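Local coordinates for nodulation protein S (Bradyrhizobium sp., PDB 3OFK) that probably transfers a methyl group from S-adenosyl-L-methionine to a nitrogen atom of the lipochitooligosaccharide Nod factor during its synthesis, at residues 55-60 against 76-81; 128-133 against 164-169; 154-159 against 196-201. All coordinates share one frame; numbering follows the deposited sequence.

Contact 1 (55-60 against 76-81). With SAH (S-adenosyl-L-homocysteine), chain E.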
ATOM      1  N   GLY A  55      -3.096  11.899  -6.691  1.00 35.93           N
ATOM      2  CA  GLY A  55      -2.639  10.836  -5.802  1.00 34.81           C
ATOM      3  C   GLY A  55      -2.683   9.462  -6.480  1.00 34.55           C
ATOM      4  O   GLY A  55      -3.494   9.245  -7.390  1.00 33.70           O
ATOM      5  N   LEU A  56      -1.805   8.555  -6.035  1.00 34.24           N
ATOM      6  CA  LEU A  56      -1.809   7.138  -6.491  1.00 33.30           C
ATOM      7  C   LEU A  56      -1.894   6.179  -5.295  1.00 32.69           C
ATOM      8  O   LEU A  56      -1.087   6.238  -4.349  1.00 34.06           O
ATOM      9  CB  LEU A  56      -0.573   6.814  -7.330  1.00 32.82           C
ATOM     10  CG  LEU A  56      -0.402   5.354  -7.831  1.00 29.25           C
ATOM     11  CD1 LEU A  56      -1.460   4.976  -8.866  1.00 26.80           C
ATOM     12  CD2 LEU A  56       1.000   5.090  -8.390  1.00 35.07           C
ATOM     13  N   GLU A  57      -2.838   5.261  -5.325  1.00 31.39           N
ATOM     14  CA  GLU A  57      -2.893   4.241  -4.295  1.00 30.17           C
ATOM     15  C   GLU A  57      -2.575   2.929  -4.973  1.00 30.55           C
ATOM     16  O   GLU A  57      -3.196   2.618  -6.024  1.00 28.83           O
ATOM     17  CB  GLU A  57      -4.262   4.166  -3.628  1.00 30.95           C
ATOM     18  CG  GLU A  57      -4.254   3.165  -2.431  1.00 30.86           C
ATOM     19  CD  GLU A  57      -5.615   2.681  -1.961  1.00 30.29           C
ATOM     20  OE1 GLU A  57      -6.619   2.811  -2.688  1.00 33.82           O
ATOM     21  OE2 GLU A  57      -5.702   2.185  -0.811  1.00 32.11           O
ATOM     22  N   ILE A  58      -1.593   2.201  -4.416  1.00 31.89           N
ATOM     23  CA  ILE A  58      -1.136   0.893  -4.965  1.00 32.30           C
ATOM     24  C   ILE A  58      -1.592  -0.226  -4.049  1.00 32.99           C
ATOM     25  O   ILE A  58      -1.015  -0.397  -2.961  1.00 33.26           O
ATOM     26  CB  ILE A  58       0.384   0.822  -5.107  1.00 33.56           C
ATOM     27  CG1 ILE A  58       0.829   1.818  -6.156  1.00 30.99           C
ATOM     28  CG2 ILE A  58       0.852  -0.628  -5.516  1.00 33.81           C
ATOM     29  CD1 ILE A  58       2.330   2.170  -6.094  1.00 33.88           C
ATOM     30  N   GLY A  59      -2.584  -0.998  -4.507  1.00 30.70           N
ATOM     31  CA  GLY A  59      -3.199  -2.062  -3.679  1.00 31.67           C
ATOM     32  C   GLY A  59      -4.332  -1.528  -2.797  1.00 31.26           C
ATOM     33  O   GLY A  59      -4.082  -0.873  -1.797  1.00 30.31           O
ATOM     34  N   CYS A  60      -5.577  -1.811  -3.155  1.00 31.43           N
ATOM     35  CA  CYS A  60      -6.727  -1.168  -2.515  1.00 30.85           C
ATOM     36  C   CYS A  60      -7.629  -2.096  -1.722  1.00 30.78           C
ATOM     37  O   CYS A  60      -8.569  -1.609  -1.060  1.00 30.96           O
ATOM     38  CB  CYS A  60      -7.603  -0.468  -3.576  1.00 31.93           C
ATOM     39  SG  CYS A  60      -8.245  -1.511  -4.938  1.00 31.32           S
ATOM     40  N   LEU A  76      -7.401  11.079  -7.974  1.00 32.55           N
ATOM     41  CA  LEU A  76      -6.859   9.842  -7.382  1.00 30.94           C
ATOM     42  C   LEU A  76      -6.854   8.753  -8.454  1.00 31.45           C
ATOM     43  O   LEU A  76      -7.869   8.553  -9.158  1.00 29.64           O
ATOM     44  CB  LEU A  76      -7.706   9.362  -6.186  1.00 31.13           C
ATOM     45  CG  LEU A  76      -7.328   8.090  -5.397  1.00 27.00           C
ATOM     46  CD1 LEU A  76      -5.861   8.139  -4.826  1.00 31.92           C
ATOM     47  CD2 LEU A  76      -8.309   7.772  -4.316  1.00 31.83           C
ATOM     48  N   THR A  77      -5.716   8.072  -8.588  1.00 31.45           N
ATOM     49  CA  THR A  77      -5.592   6.847  -9.370  1.00 30.56           C
ATOM     50  C   THR A  77      -5.336   5.679  -8.420  1.00 30.39           C
ATOM     51  O   THR A  77      -4.570   5.791  -7.450  1.00 29.94           O
ATOM     52  CB  THR A  77      -4.452   7.041 -10.408  1.00 31.59           C
ATOM     53  OG1 THR A  77      -4.806   8.178 -11.198  1.00 34.19           O
ATOM     54  CG2 THR A  77      -4.188   5.775 -11.303  1.00 31.06           C
ATOM     55  N   VAL A  78      -5.950   4.538  -8.715  1.00 29.07           N
ATOM     56  CA  VAL A  78      -5.829   3.354  -7.850  1.00 28.80           C
ATOM     57  C   VAL A  78      -5.485   2.116  -8.742  1.00 29.69           C
ATOM     58  O   VAL A  78      -6.124   1.866  -9.777  1.00 30.11           O
ATOM     59  CB  VAL A  78      -7.146   3.083  -7.159  1.00 28.93           C
ATOM     60  CG1 VAL A  78      -7.062   1.805  -6.258  1.00 24.76           C
ATOM     61  CG2 VAL A  78      -7.600   4.274  -6.341  1.00 31.84           C
ATOM     62  N   ILE A  79      -4.431   1.389  -8.396  1.00 29.79           N
ATOM     63  CA  ILE A  79      -4.081   0.207  -9.151  1.00 29.04           C
ATOM     64  C   ILE A  79      -4.162  -0.967  -8.205  1.00 29.37           C
ATOM     65  O   ILE A  79      -4.036  -0.831  -6.994  1.00 29.28           O
ATOM     66  CB  ILE A  79      -2.734   0.293  -9.913  1.00 32.41           C
ATOM     67  CG1 ILE A  79      -1.517   0.294  -8.986  1.00 32.63           C
ATOM     68  CG2 ILE A  79      -2.707   1.579 -10.806  1.00 28.96           C
ATOM     69  CD1 ILE A  79      -0.265  -0.295  -9.615  1.00 34.56           C
ATOM     70  N   ASP A  80      -4.462  -2.107  -8.789  1.00 29.03           N
ATOM     71  CA  ASP A  80      -4.492  -3.346  -8.088  1.00 30.57           C
ATOM     72  C   ASP A  80      -4.378  -4.486  -9.094  1.00 31.41           C
ATOM     73  O   ASP A  80      -4.971  -4.469 -10.175  1.00 31.87           O
ATOM     74  CB  ASP A  80      -5.780  -3.488  -7.295  1.00 30.17           C
ATOM     75  CG  ASP A  80      -5.629  -4.489  -6.170  1.00 30.18           C
ATOM     76  OD1 ASP A  80      -5.470  -5.726  -6.447  1.00 28.21           O
ATOM     77  OD2 ASP A  80      -5.555  -4.015  -5.017  1.00 31.92           O
ATOM     78  N   VAL A  81      -3.591  -5.478  -8.734  1.00 31.39           N
ATOM     79  CA  VAL A  81      -3.361  -6.611  -9.592  1.00 31.95           C
ATOM     80  C   VAL A  81      -4.615  -7.480  -9.725  1.00 32.01           C
ATOM     81  O   VAL A  81      -4.750  -8.237 -10.676  1.00 33.30           O
ATOM     82  CB  VAL A  81      -2.209  -7.448  -9.045  1.00 32.11           C
ATOM     83  CG1 VAL A  81      -2.675  -8.290  -7.850  1.00 33.18           C
ATOM     84  CG2 VAL A  81      -1.651  -8.316 -10.134  1.00 35.18           C
TER
HETATM   85  N   SAH E 217      -3.085  -0.701   0.745  1.00 32.84           N
HETATM   86  CA  SAH E 217      -4.285  -1.193   1.415  1.00 33.52           C
HETATM   87  CB  SAH E 217      -4.573  -2.626   0.974  1.00 32.17           C
HETATM   88  CG  SAH E 217      -3.601  -3.731   1.355  1.00 34.19           C
HETATM   89  SD  SAH E 217      -4.169  -5.423   0.963  1.00 34.45           S
HETATM   90  C   SAH E 217      -4.219  -1.113   2.949  1.00 33.78           C
HETATM   91  O   SAH E 217      -3.152  -0.912   3.533  1.00 33.87           O
HETATM   92  OXT SAH E 217      -5.238  -1.247   3.624  1.00 32.80           O
HETATM   93  C5' SAH E 217      -3.079  -5.649  -0.481  1.00 33.43           C
HETATM   94  C4' SAH E 217      -3.612  -5.268  -1.848  1.00 35.23           C
HETATM   95  O4' SAH E 217      -2.527  -5.282  -2.775  1.00 32.34           O
HETATM   96  C3' SAH E 217      -4.680  -6.215  -2.394  1.00 32.65           C
HETATM   97  O3' SAH E 217      -5.746  -5.457  -2.980  1.00 31.55           O
HETATM   98  C2' SAH E 217      -3.910  -7.021  -3.453  1.00 31.85           C
HETATM   99  O2' SAH E 217      -4.744  -7.479  -4.489  1.00 32.22           O
HETATM  100  C1' SAH E 217      -2.933  -5.984  -3.937  1.00 30.19           C
HETATM  101  N9  SAH E 217      -1.718  -6.445  -4.645  1.00 31.03           N
HETATM  102  C8  SAH E 217      -0.933  -7.530  -4.345  1.00 31.85           C
HETATM  103  N7  SAH E 217       0.101  -7.553  -5.213  1.00 26.12           N
HETATM  104  C5  SAH E 217      -0.001  -6.508  -6.054  1.00 34.67           C
HETATM  105  C6  SAH E 217       0.850  -6.090  -7.077  1.00 31.12           C
HETATM  106  N6  SAH E 217       1.927  -6.861  -7.397  1.00 31.78           N
HETATM  107  N1  SAH E 217       0.505  -4.963  -7.781  1.00 36.19           N
HETATM  108  C2  SAH E 217      -0.632  -4.244  -7.429  1.00 37.13           C
HETATM  109  N3  SAH E 217      -1.448  -4.663  -6.383  1.00 32.93           N
HETATM  110  C4  SAH E 217      -1.125  -5.777  -5.688  1.00 31.74           C
HETATM  111  O   HOH W   1      -4.442  10.512  -9.775  1.00 20.38           O

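Contact 2 (128-133 against 164-169)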
ATOM      1  N   GLU A 128       7.621 -11.720  -5.716  1.00 40.18           N
ATOM      2  CA  GLU A 128       8.347 -12.978  -5.547  1.00 42.49           C
ATOM      3  C   GLU A 128       9.777 -12.881  -5.025  1.00 42.01           C
ATOM      4  O   GLU A 128      10.254 -13.809  -4.377  1.00 42.75           O
ATOM      5  CB  GLU A 128       8.406 -13.736  -6.878  1.00 44.95           C
ATOM      6  CG  GLU A 128       7.053 -14.135  -7.395  1.00 49.96           C
ATOM      7  CD  GLU A 128       7.165 -14.811  -8.742  1.00 58.75           C
ATOM      8  OE1 GLU A 128       7.133 -14.100  -9.774  1.00 55.44           O
ATOM      9  OE2 GLU A 128       7.302 -16.055  -8.757  1.00 65.01           O
ATOM     10  N   ASP A 129      10.477 -11.808  -5.353  1.00 39.97           N
ATOM     11  CA  ASP A 129      11.887 -11.676  -4.938  1.00 39.97           C
ATOM     12  C   ASP A 129      12.299 -10.232  -4.844  1.00 38.81           C
ATOM     13  O   ASP A 129      11.502  -9.335  -5.157  1.00 36.61           O
ATOM     14  CB  ASP A 129      12.787 -12.451  -5.909  1.00 42.09           C
ATOM     15  CG  ASP A 129      12.573 -12.043  -7.361  1.00 41.04           C
ATOM     16  OD1 ASP A 129      12.649 -10.822  -7.655  1.00 39.21           O
ATOM     17  OD2 ASP A 129      12.381 -12.946  -8.194  1.00 41.71           O
ATOM     18  N   MET A 130      13.555 -10.011  -4.438  1.00 40.25           N
ATOM     19  CA  MET A 130      14.110  -8.664  -4.248  1.00 39.78           C
ATOM     20  C   MET A 130      14.352  -7.897  -5.544  1.00 39.35           C
ATOM     21  O   MET A 130      14.429  -6.672  -5.522  1.00 39.21           O
ATOM     22  CB  MET A 130      15.457  -8.718  -3.481  1.00 41.81           C
ATOM     23  CG  MET A 130      15.420  -8.606  -1.944  1.00 42.00           C
ATOM     24  SD  MET A 130      13.892  -8.034  -1.211  1.00 43.39           S
ATOM     25  CE  MET A 130      13.276  -9.627  -0.753  1.00 52.75           C
ATOM     26  N   THR A 131      14.551  -8.600  -6.653  1.00 39.93           N
ATOM     27  CA  THR A 131      14.752  -7.932  -7.936  1.00 40.27           C
ATOM     28  C   THR A 131      13.436  -7.290  -8.381  1.00 39.14           C
ATOM     29  O   THR A 131      13.429  -6.134  -8.808  1.00 37.20           O
ATOM     30  CB  THR A 131      15.279  -8.888  -9.014  1.00 42.69           C
ATOM     31  OG1 THR A 131      16.550  -9.414  -8.628  1.00 38.05           O
ATOM     32  CG2 THR A 131      15.435  -8.175 -10.337  1.00 41.21           C
ATOM     33  N   GLN A 132      12.336  -8.024  -8.237  1.00 39.35           N
ATOM     34  CA  GLN A 132      10.998  -7.457  -8.458  1.00 40.46           C
ATOM     35  C   GLN A 132      10.668  -6.283  -7.525  1.00 39.75           C
ATOM     36  O   GLN A 132      10.082  -5.304  -7.987  1.00 39.68           O
ATOM     37  CB  GLN A 132       9.908  -8.527  -8.337  1.00 40.16           C
ATOM     38  CG  GLN A 132      10.015  -9.589  -9.377  1.00 41.59           C
ATOM     39  CD  GLN A 132       8.984 -10.655  -9.231  1.00 42.15           C
ATOM     40  OE1 GLN A 132       7.997 -10.507  -8.496  1.00 41.19           O
ATOM     41  NE2 GLN A 132       9.178 -11.728  -9.959  1.00 42.69           N
ATOM     42  N   MET A 133      11.040  -6.365  -6.240  1.00 39.70           N
ATOM     43  CA  MET A 133      10.780  -5.240  -5.327  1.00 40.61           C
ATOM     44  C   MET A 133      11.494  -3.967  -5.785  1.00 40.73           C
ATOM     45  O   MET A 133      10.874  -2.914  -5.864  1.00 40.69           O
ATOM     46  CB  MET A 133      11.161  -5.556  -3.894  1.00 40.71           C
ATOM     47  CG  MET A 133      10.317  -6.606  -3.270  1.00 43.97           C
ATOM     48  SD  MET A 133      10.267  -6.532  -1.451  1.00 46.54           S
ATOM     49  CE  MET A 133       9.652  -8.225  -1.166  1.00 36.42           C
ATOM     50  N   GLY A 164       5.803 -16.365   4.804  1.00 55.13           N
ATOM     51  CA  GLY A 164       6.288 -16.977   3.570  1.00 54.93           C
ATOM     52  C   GLY A 164       6.845 -16.002   2.544  1.00 52.50           C
ATOM     53  O   GLY A 164       7.240 -16.414   1.454  1.00 52.79           O
ATOM     54  N   HIS A 165       6.879 -14.712   2.870  1.00 50.52           N
ATOM     55  CA  HIS A 165       7.369 -13.711   1.919  1.00 48.28           C
ATOM     56  C   HIS A 165       8.847 -13.444   2.120  1.00 48.21           C
ATOM     57  O   HIS A 165       9.485 -14.015   3.015  1.00 50.99           O
ATOM     58  CB  HIS A 165       6.529 -12.431   1.990  1.00 46.45           C
ATOM     59  CG  HIS A 165       5.056 -12.675   1.853  1.00 48.40           C
ATOM     60  ND1 HIS A 165       4.501 -13.318   0.765  1.00 47.88           N
ATOM     61  CD2 HIS A 165       4.025 -12.375   2.681  1.00 53.00           C
ATOM     62  CE1 HIS A 165       3.194 -13.411   0.934  1.00 54.07           C
ATOM     63  NE2 HIS A 165       2.877 -12.835   2.082  1.00 54.17           N
ATOM     64  N   VAL A 166       9.427 -12.619   1.254  1.00 46.56           N
ATOM     65  CA  VAL A 166      10.887 -12.444   1.254  1.00 46.52           C
ATOM     66  C   VAL A 166      11.381 -11.297   2.170  1.00 45.67           C
ATOM     67  O   VAL A 166      12.403 -11.440   2.869  1.00 46.52           O
ATOM     68  CB  VAL A 166      11.453 -12.263  -0.199  1.00 46.87           C
ATOM     69  CG1 VAL A 166      12.966 -12.073  -0.146  1.00 46.26           C
ATOM     70  CG2 VAL A 166      11.119 -13.469  -1.075  1.00 46.99           C
ATOM     71  N   ALA A 167      10.688 -10.158   2.147  1.00 43.55           N
ATOM     72  CA  ALA A 167      11.085  -9.041   2.970  1.00 42.69           C
ATOM     73  C   ALA A 167       9.917  -8.083   3.234  1.00 41.20           C
ATOM     74  O   ALA A 167       8.936  -8.061   2.481  1.00 40.81           O
ATOM     75  CB  ALA A 167      12.258  -8.313   2.334  1.00 42.20           C
ATOM     76  N   GLY A 168      10.053  -7.299   4.307  1.00 41.32           N
ATOM     77  CA  GLY A 168       9.037  -6.352   4.748  1.00 40.81           C
ATOM     78  C   GLY A 168       9.599  -4.950   4.961  1.00 41.20           C
ATOM     79  O   GLY A 168      10.464  -4.498   4.188  1.00 41.57           O
ATOM     80  N   ALA A 169       9.122  -4.281   6.019  1.00 41.19           N
ATOM     81  CA  ALA A 169       9.332  -2.843   6.218  1.00 40.41           C
ATOM     82  C   ALA A 169      10.796  -2.421   6.155  1.00 41.14           C
ATOM     83  O   ALA A 169      11.160  -1.525   5.374  1.00 39.16           O
ATOM     84  CB  ALA A 169       8.692  -2.386   7.551  1.00 41.08           C
TER

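Contact 3 (154-159 against 196-201)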
ATOM      1  N   SER A 154       4.467  -1.320   5.985  1.00 37.94           N
ATOM      2  CA  SER A 154       4.548  -2.755   5.868  1.00 38.57           C
ATOM      3  C   SER A 154       4.747  -3.446   7.229  1.00 40.40           C
ATOM      4  O   SER A 154       5.344  -2.887   8.151  1.00 40.92           O
ATOM      5  CB  SER A 154       5.680  -3.118   4.914  1.00 37.78           C
ATOM      6  OG  SER A 154       5.912  -4.527   4.817  1.00 40.84           O
ATOM      7  N   ALA A 155       4.174  -4.635   7.351  1.00 40.99           N
ATOM      8  CA  ALA A 155       4.571  -5.594   8.343  1.00 42.92           C
ATOM      9  C   ALA A 155       6.094  -5.695   8.309  1.00 42.83           C
ATOM     10  O   ALA A 155       6.698  -5.491   7.271  1.00 41.08           O
ATOM     11  CB  ALA A 155       3.942  -6.913   8.041  1.00 44.15           C
ATOM     12  N   ARG A 156       6.705  -5.963   9.454  1.00 45.18           N
ATOM     13  CA  ARG A 156       8.159  -6.055   9.526  1.00 46.27           C
ATOM     14  C   ARG A 156       8.705  -7.268   8.785  1.00 46.50           C
ATOM     15  O   ARG A 156       7.968  -8.215   8.500  1.00 45.42           O
ATOM     16  CB  ARG A 156       8.620  -6.085  10.970  1.00 47.65           C
ATOM     17  CG  ARG A 156       8.556  -4.713  11.628  1.00 51.36           C
ATOM     18  CD  ARG A 156       8.972  -4.763  13.090  1.00 59.62           C
ATOM     19  NE  ARG A 156       8.847  -3.460  13.751  1.00 67.02           N
ATOM     20  CZ  ARG A 156       9.695  -2.434  13.611  1.00 66.47           C
ATOM     21  NH1 ARG A 156      10.765  -2.514  12.829  1.00 64.12           N
ATOM     22  NH2 ARG A 156       9.467  -1.308  14.266  1.00 64.12           N
ATOM     23  N   ASP A 157      10.011  -7.218   8.498  1.00 47.70           N
ATOM     24  CA  ASP A 157      10.748  -8.310   7.839  1.00 48.35           C
ATOM     25  C   ASP A 157      10.440  -9.704   8.423  1.00 50.87           C
ATOM     26  O   ASP A 157      10.076 -10.644   7.667  1.00 50.43           O
ATOM     27  CB  ASP A 157      12.270  -8.055   7.945  1.00 49.44           C
ATOM     28  CG  ASP A 157      12.771  -6.984   6.978  1.00 48.34           C
ATOM     29  OD1 ASP A 157      11.989  -6.537   6.121  1.00 46.40           O
ATOM     30  OD2 ASP A 157      13.975  -6.588   7.073  1.00 48.09           O
ATOM     31  N   ALA A 158      10.614  -9.828   9.747  1.00 51.96           N
ATOM     32  CA  ALA A 158      10.415 -11.082  10.468  1.00 54.61           C
ATOM     33  C   ALA A 158       9.004 -11.591  10.287  1.00 54.56           C
ATOM     34  O   ALA A 158       8.791 -12.778  10.067  1.00 55.52           O
ATOM     35  CB  ALA A 158      10.683 -10.885  11.946  1.00 56.54           C
ATOM     36  N   THR A 159       8.036 -10.695  10.424  1.00 54.22           N
ATOM     37  CA  THR A 159       6.629 -11.066  10.257  1.00 54.33           C
ATOM     38  C   THR A 159       6.394 -11.525   8.829  1.00 52.61           C
ATOM     39  O   THR A 159       5.730 -12.530   8.596  1.00 53.12           O
ATOM     40  CB  THR A 159       5.672  -9.892  10.539  1.00 53.83           C
ATOM     41  OG1 THR A 159       5.615  -9.627  11.950  1.00 54.31           O
ATOM     42  CG2 THR A 159       4.254 -10.225  10.016  1.00 51.90           C
ATOM     43  N   ASP A 196       2.486  -5.739  13.677  1.00 58.03           N
ATOM     44  CA  ASP A 196       3.639  -4.901  13.983  1.00 58.16           C
ATOM     45  C   ASP A 196       4.215  -4.315  12.730  1.00 54.88           C
ATOM     46  O   ASP A 196       4.980  -4.967  12.019  1.00 54.71           O
ATOM     47  CB  ASP A 196       4.712  -5.682  14.730  1.00 60.40           C
ATOM     48  CG  ASP A 196       5.902  -4.815  15.128  1.00 60.14           C
ATOM     49  OD1 ASP A 196       5.849  -3.564  15.025  1.00 56.14           O
ATOM     50  OD2 ASP A 196       6.910  -5.398  15.561  1.00 71.37           O
ATOM     51  N   CYS A 197       3.862  -3.054  12.515  1.00 53.75           N
ATOM     52  CA  CYS A 197       3.966  -2.385  11.246  1.00 51.18           C
ATOM     53  C   CYS A 197       4.895  -1.204  11.374  1.00 50.47           C
ATOM     54  O   CYS A 197       4.927  -0.539  12.405  1.00 52.18           O
ATOM     55  CB  CYS A 197       2.582  -1.863  10.870  1.00 50.63           C
ATOM     56  SG  CYS A 197       2.545  -0.959   9.350  1.00 56.10           S
ATOM     57  N   LEU A 198       5.636  -0.940  10.315  1.00 48.42           N
ATOM     58  CA  LEU A 198       6.482   0.247  10.232  1.00 48.70           C
ATOM     59  C   LEU A 198       5.950   1.049   9.074  1.00 46.75           C
ATOM     60  O   LEU A 198       5.693   0.486   8.022  1.00 44.59           O
ATOM     61  CB  LEU A 198       7.940  -0.143   9.963  1.00 49.13           C
ATOM     62  CG  LEU A 198       9.054   0.850  10.298  1.00 49.55           C
ATOM     63  CD1 LEU A 198       8.920   1.439  11.716  1.00 50.91           C
ATOM     64  CD2 LEU A 198      10.379   0.128  10.150  1.00 51.60           C
ATOM     65  N   LEU A 199       5.721   2.342   9.297  1.00 47.07           N
ATOM     66  CA  LEU A 199       5.349   3.251   8.236  1.00 46.27           C
ATOM     67  C   LEU A 199       6.394   4.330   8.178  1.00 46.52           C
ATOM     68  O   LEU A 199       6.931   4.745   9.214  1.00 49.26           O
ATOM     69  CB  LEU A 199       3.977   3.901   8.497  1.00 47.02           C
ATOM     70  CG  LEU A 199       2.828   3.019   8.988  1.00 50.75           C
ATOM     71  CD1 LEU A 199       1.474   3.766   8.945  1.00 57.84           C
ATOM     72  CD2 LEU A 199       2.768   1.806   8.123  1.00 59.74           C
ATOM     73  N   ALA A 200       6.675   4.781   6.965  1.00 44.94           N
ATOM     74  CA  ALA A 200       7.608   5.874   6.724  1.00 45.16           C
ATOM     75  C   ALA A 200       7.108   6.712   5.545  1.00 44.39           C
ATOM     76  O   ALA A 200       6.587   6.189   4.547  1.00 42.79           O
ATOM     77  CB  ALA A 200       9.018   5.334   6.445  1.00 44.53           C
ATOM     78  N   ARG A 201       7.277   8.017   5.683  1.00 46.18           N
ATOM     79  CA  ARG A 201       6.933   8.972   4.664  1.00 46.87           C
ATOM     80  C   ARG A 201       8.235   9.457   4.056  1.00 47.27           C
ATOM     81  O   ARG A 201       9.118   9.959   4.768  1.00 48.96           O
ATOM     82  CB  ARG A 201       6.134  10.122   5.280  1.00 47.70           C
ATOM     83  CG  ARG A 201       5.662  11.194   4.294  1.00 51.87           C
ATOM     84  CD  ARG A 201       4.833  12.229   5.039  1.00 58.88           C
ATOM     85  NE  ARG A 201       4.261  13.267   4.175  1.00 62.05           N
ATOM     86  CZ  ARG A 201       4.647  14.547   4.127  1.00 67.14           C
ATOM     87  NH1 ARG A 201       5.631  15.007   4.907  1.00 67.79           N
ATOM     88  NH2 ARG A 201       4.027  15.389   3.290  1.00 66.41           N
TER

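Contact 1 (55-60 against 76-81)
The first beta-alpha-beta unit of the Rossmann-like class I methyltransferase fold brings strands 52-58 and 73-80 together here, and their C-terminal ends hold S-adenosyl-L-homocysteine. G55 meets L76 across the parallel pair, and the ladder continues to I58 beside I79. T77 N donates to G55 O, E57 N to T77 O, I79 N to E57 O (2.9 Å) and G59 N to I79 O, all close to straight. One face carries L56, T77, I58 and I79: L56 lays CD1 4.1 Å from I79 CG2, while I58 and I79 lie alongside each other with their CG1 atoms in contact. On the other face, E57 lies alongside V78, with E57 OE1 3.7 Å from V78 CG1 and hydrogen-bonded to T66 of helix 64-69. C60 CB rests on V78 CG1 at 3.6 Å, and helix 83-92 closes over C60. At the edge near G55, a water donates to G55 O and accepts from T77 OG1.

Past the first strand the chain turns at G59, which takes a positive phi (86°). G59 O receives the ligand amino N at 2.7 Å. D80 is the acidic residue near the C-terminal end of the second strand that grips the ribose in this family. With CG swung away from its own backbone N (chi1 -158°), its carboxylate reaches back across the strand ends. D80 OD1 takes ligand O2' at 2.7 Å, and M82 N also donates to it; D80 OD2 accepts both ligand O3' at 2.5 Å and C60 N at 2.9 Å.

Contact 2 (128-133 against 164-169)
M133, in the first turn of helix 130-142, sends its methyl end to A167 in the loop between helices 157-162 and 169-179. Its chain is extended beyond CG, and M133 CE arrives at the backbone of A167, 3.7 Å from A167 O, with A167 CB more distant at 4.4 Å. M130 approaches the same alanine differently: its chain bends toward the loop and brings SD 3.9 Å from A167 CB. The modelled position of the M130 methyl against V166 is doubtful. V166 also reaches the residues just ahead of the helix, its CG2 sitting 3.4 Å from E128 O.

Polar bonds within 128-133 fix the helix start that presents the methionines. D129 is the N-cap: its OD1 accepts from Q132 N at 2.9 Å, nearly along the C-O axis of the carboxylate. Q132 in turn folds its amide back to E128: Q132 NE2 donates almost straight to E128 OE1, which it meets from above the carboxylate plane, and Q132 OE1 accepts from E128 N. In the other segment, G164 ends the preceding helix in a Schellman motif, and G168 stands at the N-cap position of helix 169-179 with its N bonded to D157 OD1. The arrangement is that of an Asp N-capped helix start packed against an interhelical loop, plain packing away from the ligand.

Contact 3 (154-159 against 196-201)
R156 lays its side chain across D196, running from CG over D196 O to the guanidinium beside the carboxylate. R156 CD is 3.3 Å from D196 OD2, and R156 NE forms a salt bridge to D196 OD1 at 3.3 Å; the hydrogen bonds from NE to the two carboxylate oxygens are weak. D196 comes at the guanidinium edge, but the two planes are turned 60° apart, so this is not a coplanar, two-pronged ion pair. With CG anti to the carbonyl carbon (chi1 -76°) and the chain extended to NE, the guanidinium also reaches L198, R156 NH1 lying 3.8 Å from L198 CD2.

The ends of strands 148-155 and 196-203 run antiparallel. S154 and L198 are a hydrogen-bonded pair, S154 N donating to L198 O at 3.0 Å and L198 N to S154 O at 2.9 Å; A155 and C197 form the adjacent non-hydrogen-bonded pair. R156 N, at the N-cap of helix 157-162, donates to D196 O. On the face of C197, helix 33-46 brings R38 of the ligand site alongside. E170 (a long, weak ion pair) and Q187 (a weak bond) also draw on R156 and D196, so the salt bridge is probably weak and the backbone bonds set the register.

How the contacts relate
The order of the chain's sheet separates contacts 1 and 3: strands 52-58 and 73-80 belong to its parallel part, whereas 196-203 is antiparallel to its neighbour 148-155. Their centres lie about 20 Å apart, on opposite sides of the chain's centre. Contacts 1 and 2, also about 20 Å apart between centres, do not touch. Contact 1 holds S-adenosyl-L-homocysteine directly; the side chain of E128 in contact 2 is about 9 Å from bound S-adenosyl-L-homocysteine. Contacts 2 and 3 touch, their segments alternating along the chain (centres about 13 Å apart). G168 N to D157 OD1 (2.8 Å) and A169 N to A155 O (3.0 Å) are probable hydrogen bonds, and A169 CB packs on L198 CB.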